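Local coordinates for Sodium/calcium exchanger membrane region domain-containing protein (Archaeoglobus fulgidus, PDB 4KPP) that probably exchanges protons for calcium ions across the membrane, as a member of the sodium/calcium exchanger family, at residues A68-D82 against S280-I293. Residues are numbered along the deposited sequence; the frame is centred on the assembly and turned at random.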
loop_
_atom_site.group_PDB
_atom_site.type_symbol
_atom_site.label_atom_id
_atom_site.label_comp_id
_atom_site.label_asym_id
_atom_site.label_seq_id
_atom_site.Cartn_x
_atom_site.Cartn_y
_atom_site.Cartn_z
ATOM N N ALA A 68 -4.908 -10.253 5.171
ATOM C CA ALA A 68 -5.203 -9.261 4.148
ATOM C C ALA A 68 -5.678 -7.959 4.782
ATOM O O ALA A 68 -5.266 -6.874 4.374
ATOM C CB ALA A 68 -6.246 -9.797 3.174
ATOM N N ILE A 69 -6.539 -8.075 5.788
ATOM C CA ILE A 69 -7.069 -6.907 6.484
ATOM C C ILE A 69 -5.987 -6.161 7.261
ATOM O O ILE A 69 -5.951 -4.929 7.257
ATOM C CB ILE A 69 -8.263 -7.279 7.405
ATOM C CG1 ILE A 69 -9.574 -7.200 6.621
ATOM C CG2 ILE A 69 -8.338 -6.360 8.615
ATOM C CD1 ILE A 69 -10.813 -7.371 7.475
ATOM N N VAL A 70 -5.091 -6.901 7.910
ATOM C CA VAL A 70 -4.001 -6.262 8.639
ATOM C C VAL A 70 -3.010 -5.622 7.668
ATOM O O VAL A 70 -2.312 -4.678 8.024
ATOM C CB VAL A 70 -3.273 -7.230 9.607
ATOM C CG1 VAL A 70 -4.278 -8.069 10.382
ATOM C CG2 VAL A 70 -2.292 -8.116 8.861
ATOM N N ALA A 71 -2.966 -6.129 6.439
ATOM C CA ALA A 71 -2.112 -5.555 5.406
ATOM C C ALA A 71 -2.724 -4.260 4.879
ATOM O O ALA A 71 -2.014 -3.367 4.420
ATOM C CB ALA A 71 -1.894 -6.547 4.277
ATOM N N LEU A 72 -4.050 -4.169 4.948
ATOM C CA LEU A 72 -4.756 -2.948 4.578
ATOM C C LEU A 72 -4.547 -1.876 5.637
ATOM O O LEU A 72 -4.221 -0.729 5.320
ATOM C CB LEU A 72 -6.253 -3.223 4.401
ATOM C CG LEU A 72 -7.140 -1.983 4.265
ATOM C CD1 LEU A 72 -6.747 -1.177 3.037
ATOM C CD2 LEU A 72 -8.612 -2.366 4.219
ATOM N N LEU A 73 -4.736 -2.258 6.896
ATOM C CA LEU A 73 -4.579 -1.332 8.012
ATOM C C LEU A 73 -3.146 -0.812 8.107
ATOM O O LEU A 73 -2.900 0.251 8.673
ATOM C CB LEU A 73 -5.003 -1.994 9.327
ATOM C CG LEU A 73 -6.480 -2.396 9.461
ATOM C CD1 LEU A 73 -6.711 -3.215 10.721
ATOM C CD2 LEU A 73 -7.391 -1.173 9.448
ATOM N N ALA A 74 -2.208 -1.561 7.534
ATOM C CA ALA A 74 -0.797 -1.176 7.537
ATOM C C ALA A 74 -0.490 -0.024 6.573
ATOM O O ALA A 74 0.569 0.599 6.661
ATOM C CB ALA A 74 0.083 -2.380 7.226
ATOM N N VAL A 75 -1.410 0.251 5.652
ATOM C CA VAL A 75 -1.208 1.308 4.661
ATOM C C VAL A 75 -2.320 2.353 4.697
ATOM O O VAL A 75 -2.617 3.001 3.697
ATOM C CB VAL A 75 -1.047 0.742 3.233
ATOM C CG1 VAL A 75 0.226 -0.083 3.136
ATOM C CG2 VAL A 75 -2.261 -0.090 2.834
ATOM N N LEU A 76 -2.930 2.505 5.866
ATOM C CA LEU A 76 -3.943 3.532 6.089
ATOM C C LEU A 76 -3.474 4.965 5.769
ATOM O O LEU A 76 -4.253 5.750 5.227
ATOM C CB LEU A 76 -4.492 3.442 7.517
ATOM C CG LEU A 76 -6.013 3.437 7.673
ATOM C CD1 LEU A 76 -6.655 2.437 6.718
ATOM C CD2 LEU A 76 -6.403 3.127 9.114
ATOM N N PRO A 77 -2.216 5.318 6.111
ATOM C CA PRO A 77 -1.762 6.659 5.721
ATOM C C PRO A 77 -1.841 6.912 4.215
ATOM O O PRO A 77 -2.080 8.044 3.799
ATOM C CB PRO A 77 -0.302 6.670 6.174
ATOM C CG PRO A 77 -0.273 5.762 7.338
ATOM C CD PRO A 77 -1.253 4.672 7.026
ATOM N N GLU A 78 -1.653 5.873 3.410
ATOM C CA GLU A 78 -1.746 6.041 1.967
ATOM C C GLU A 78 -3.182 6.342 1.543
ATOM O O GLU A 78 -3.419 7.186 0.676
ATOM C CB GLU A 78 -1.212 4.812 1.228
ATOM C CG GLU A 78 -1.546 4.791 -0.262
ATOM C CD GLU A 78 -1.059 6.030 -1.010
ATOM O OE1 GLU A 78 -1.659 6.369 -2.054
ATOM O OE2 GLU A 78 -0.075 6.660 -0.570
ATOM N N TYR A 79 -4.136 5.654 2.159
ATOM C CA TYR A 79 -5.542 5.895 1.863
ATOM C C TYR A 79 -5.964 7.290 2.302
ATOM O O TYR A 79 -6.768 7.940 1.636
ATOM C CB TYR A 79 -6.432 4.831 2.514
ATOM C CG TYR A 79 -6.441 3.526 1.758
ATOM C CD1 TYR A 79 -5.357 2.660 1.820
ATOM C CD2 TYR A 79 -7.529 3.164 0.973
ATOM C CE1 TYR A 79 -5.356 1.470 1.122
ATOM C CE2 TYR A 79 -7.538 1.975 0.274
ATOM C CZ TYR A 79 -6.450 1.131 0.353
ATOM O OH TYR A 79 -6.449 -0.055 -0.341
ATOM N N ALA A 80 -5.409 7.749 3.419
ATOM C CA ALA A 80 -5.773 9.050 3.965
ATOM C C ALA A 80 -5.185 10.196 3.148
ATOM O O ALA A 80 -5.863 11.187 2.886
ATOM C CB ALA A 80 -5.345 9.153 5.417
ATOM N N VAL A 81 -3.924 10.054 2.749
ATOM C CA VAL A 81 -3.265 11.062 1.923
ATOM C C VAL A 81 -3.860 11.105 0.517
ATOM O O VAL A 81 -4.181 12.178 0.002
ATOM C CB VAL A 81 -1.739 10.826 1.836
ATOM C CG1 VAL A 81 -1.110 11.744 0.791
ATOM C CG2 VAL A 81 -1.088 11.034 3.197
ATOM N N ASP A 82 -4.016 9.939 -0.102
ATOM C CA ASP A 82 -4.595 9.879 -1.438
ATOM C C ASP A 82 -6.064 10.278 -1.386
ATOM O O ASP A 82 -6.585 10.896 -2.315
ATOM C CB ASP A 82 -4.455 8.478 -2.029
ATOM C CG ASP A 82 -4.522 8.478 -3.543
ATOM O OD1 ASP A 82 -4.744 9.559 -4.135
ATOM O OD2 ASP A 82 -4.360 7.395 -4.142
ATOM N N SER A 280 -0.140 -8.745 -0.580
ATOM C CA SER A 280 -1.527 -8.431 -0.245
ATOM C C SER A 280 -1.766 -6.923 -0.183
ATOM O O SER A 280 -2.843 -6.446 -0.528
ATOM C CB SER A 280 -1.928 -9.081 1.083
ATOM O OG SER A 280 -3.258 -8.736 1.433
ATOM N N SER A 281 -0.760 -6.180 0.264
ATOM C CA SER A 281 -0.847 -4.724 0.303
ATOM C C SER A 281 -0.926 -4.167 -1.112
ATOM O O SER A 281 -1.616 -3.173 -1.361
ATOM C CB SER A 281 0.353 -4.125 1.034
ATOM O OG SER A 281 0.310 -2.711 1.006
ATOM N N LYS A 282 -0.207 -4.805 -2.032
ATOM C CA LYS A 282 -0.319 -4.465 -3.446
ATOM C C LYS A 282 -1.745 -4.702 -3.918
ATOM O O LYS A 282 -2.288 -3.901 -4.667
ATOM C CB LYS A 282 0.680 -5.267 -4.290
ATOM C CG LYS A 282 0.412 -5.256 -5.798
ATOM C CD LYS A 282 0.480 -3.857 -6.403
ATOM C CE LYS A 282 0.069 -3.895 -7.872
ATOM N NZ LYS A 282 0.037 -2.550 -8.515
ATOM N N VAL A 283 -2.360 -5.787 -3.456
ATOM C CA VAL A 283 -3.730 -6.106 -3.850
ATOM C C VAL A 283 -4.712 -4.989 -3.492
ATOM O O VAL A 283 -5.443 -4.511 -4.361
ATOM C CB VAL A 283 -4.218 -7.449 -3.244
ATOM C CG1 VAL A 283 -5.666 -7.725 -3.640
ATOM C CG2 VAL A 283 -3.322 -8.588 -3.689
ATOM N N ASN A 284 -4.731 -4.561 -2.229
ATOM C CA ASN A 284 -5.682 -3.518 -1.830
ATOM C C ASN A 284 -5.397 -2.163 -2.478
ATOM O O ASN A 284 -6.322 -1.436 -2.849
ATOM C CB ASN A 284 -5.834 -3.398 -0.301
ATOM C CG ASN A 284 -4.668 -2.688 0.365
ATOM O OD1 ASN A 284 -4.518 -1.471 0.252
ATOM N ND2 ASN A 284 -3.858 -3.442 1.098
ATOM N N GLN A 285 -4.118 -1.834 -2.633
ATOM C CA GLN A 285 -3.747 -0.562 -3.243
ATOM C C GLN A 285 -4.035 -0.549 -4.744
ATOM O O GLN A 285 -4.146 0.513 -5.358
ATOM C CB GLN A 285 -2.284 -0.217 -2.949
ATOM C CG GLN A 285 -2.041 0.100 -1.478
ATOM C CD GLN A 285 -0.608 0.481 -1.175
ATOM O OE1 GLN A 285 -0.165 1.580 -1.500
ATOM N NE2 GLN A 285 0.125 -0.427 -0.539
ATOM N N TRP A 286 -4.178 -1.736 -5.321
ATOM C CA TRP A 286 -4.429 -1.866 -6.749
ATOM C C TRP A 286 -5.889 -2.242 -6.995
ATOM O O TRP A 286 -6.279 -2.559 -8.117
ATOM C CB TRP A 286 -3.471 -2.898 -7.353
ATOM C CG TRP A 286 -3.374 -2.910 -8.852
ATOM C CD1 TRP A 286 -3.416 -4.010 -9.660
ATOM C CD2 TRP A 286 -3.204 -1.780 -9.723
ATOM N NE1 TRP A 286 -3.287 -3.638 -10.975
ATOM C CE2 TRP A 286 -3.158 -2.276 -11.043
ATOM C CE3 TRP A 286 -3.091 -0.401 -9.519
ATOM C CZ2 TRP A 286 -3.002 -1.443 -12.148
ATOM C CZ3 TRP A 286 -2.939 0.424 -10.620
ATOM C CH2 TRP A 286 -2.894 -0.100 -11.917
ATOM N N THR A 287 -6.689 -2.197 -5.932
ATOM C CA THR A 287 -8.127 -2.457 -6.018
ATOM C C THR A 287 -8.932 -1.442 -5.207
ATOM O O THR A 287 -9.508 -0.508 -5.766
ATOM C CB THR A 287 -8.497 -3.889 -5.551
ATOM O OG1 THR A 287 -7.967 -4.131 -4.240
ATOM C CG2 THR A 287 -7.952 -4.937 -6.521
ATOM N N LEU A 288 -8.959 -1.632 -3.888
ATOM C CA LEU A 288 -9.715 -0.764 -2.985
ATOM C C LEU A 288 -9.316 0.709 -3.098
ATOM O O LEU A 288 -10.171 1.596 -3.048
ATOM C CB LEU A 288 -9.566 -1.236 -1.534
ATOM C CG LEU A 288 -10.365 -0.448 -0.490
ATOM C CD1 LEU A 288 -11.866 -0.677 -0.651
ATOM C CD2 LEU A 288 -9.912 -0.791 0.921
ATOM N N LEU A 289 -8.018 0.962 -3.250
ATOM C CA LEU A 289 -7.503 2.323 -3.332
ATOM C C LEU A 289 -8.063 3.057 -4.546
ATOM O O LEU A 289 -8.479 4.211 -4.444
ATOM C CB LEU A 289 -5.976 2.315 -3.399
ATOM C CG LEU A 289 -5.217 3.388 -2.610
ATOM C CD1 LEU A 289 -3.879 3.704 -3.271
ATOM C CD2 LEU A 289 -6.033 4.660 -2.408
ATOM N N ILE A 290 -8.060 2.388 -5.694
ATOM C CA ILE A 290 -8.565 2.993 -6.920
ATOM C C ILE A 290 -10.045 3.324 -6.778
ATOM O O ILE A 290 -10.482 4.416 -7.133
ATOM C CB ILE A 290 -8.361 2.077 -8.138
ATOM C CG1 ILE A 290 -6.942 1.505 -8.145
ATOM C CG2 ILE A 290 -8.659 2.836 -9.428
ATOM C CD1 ILE A 290 -6.646 0.597 -9.320
ATOM N N GLY A 291 -10.811 2.374 -6.249
ATOM C CA GLY A 291 -12.220 2.593 -5.996
ATOM C C GLY A 291 -12.450 3.738 -5.029
ATOM O O GLY A 291 -13.358 4.548 -5.219
ATOM N N THR A 292 -11.616 3.811 -3.997
ATOM C CA THR A 292 -11.756 4.831 -2.964
ATOM C C THR A 292 -11.599 6.250 -3.509
ATOM O O THR A 292 -12.417 7.120 -3.219
ATOM C CB THR A 292 -10.760 4.610 -1.810
ATOM O OG1 THR A 292 -11.020 3.345 -1.190
ATOM C CG2 THR A 292 -10.899 5.709 -0.770
ATOM N N ILE A 293 -10.561 6.489 -4.305
ATOM C CA ILE A 293 -10.343 7.830 -4.838
ATOM C C ILE A 293 -11.426 8.237 -5.841
ATOM O O ILE A 293 -11.814 9.404 -5.901
ATOM C CB ILE A 293 -8.929 8.020 -5.445
ATOM C CG1 ILE A 293 -8.719 7.114 -6.658
ATOM C CG2 ILE A 293 -7.851 7.786 -4.387
ATOM C CD1 ILE A 293 -7.437 7.395 -7.409
HETATM O O HOH W 1 -4.867 -6.437 1.699
#
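Between Ala-68 and Ser-280 sits a water gripped by three groups: it donates to Ala-68 O (2.7 Å), hydrogen-bonds Ser-280 OG (2.8 Å), and accepts from Asn-284 ND2 at 3.2 Å. Ser-280 OG also hydrogen-bonds Tyr-176 OH, which ties the bridge to helix 163-182. The other end of the same amide takes a very short hydrogen bond from Tyr-79, OH to Asn-284 OD1 2.5 Å, with ring and amide planes turned 37° apart and OD1 at the ring's edge. With CG held between the backbone N and the carbonyl carbon (chi1 76°), the amide can face both the water and the tyrosine.

Both partners are interrupted helices, in spans predicted to cross the membrane at least in part, with breaks around Ala-74 and Val-75 and at Trp-286 and Thr-287, and they come from the two separate sodium/calcium exchanger family regions. Helix 68-73 crosses helix 280-285 steeply, whereas helices 76-82 and 288-293 run in roughly the same direction. There Tyr-79 is a knob in a hole of Asn-284, Leu-288, Leu-289 and Thr-292. Leu-289 CG lies over one ring face, 4.0 Å from the centroid and 15° off the normal, a CH-pi contact; obliquely, Leu-288 CD2 comes 3.7 Å from Tyr-79 CE2. An alanine in place of Tyr-79 is likely to leave Asn-284 OD1 without its hydroxyl donor and open a gap against Leu-289.

Near the break, Val-75 CG1 lies 3.4 Å from Ser-281 OG, which accepts from Gln-285 NE2 at 2.8 Å; Ser-281 OG is also hydrogen-bonded to Glu-258 and Gln-285 NE2 to Glu-255, both on helix 242-267. Farther along, the methyl CG2 of Ile-293 packs against the carboxylate of Asp-82.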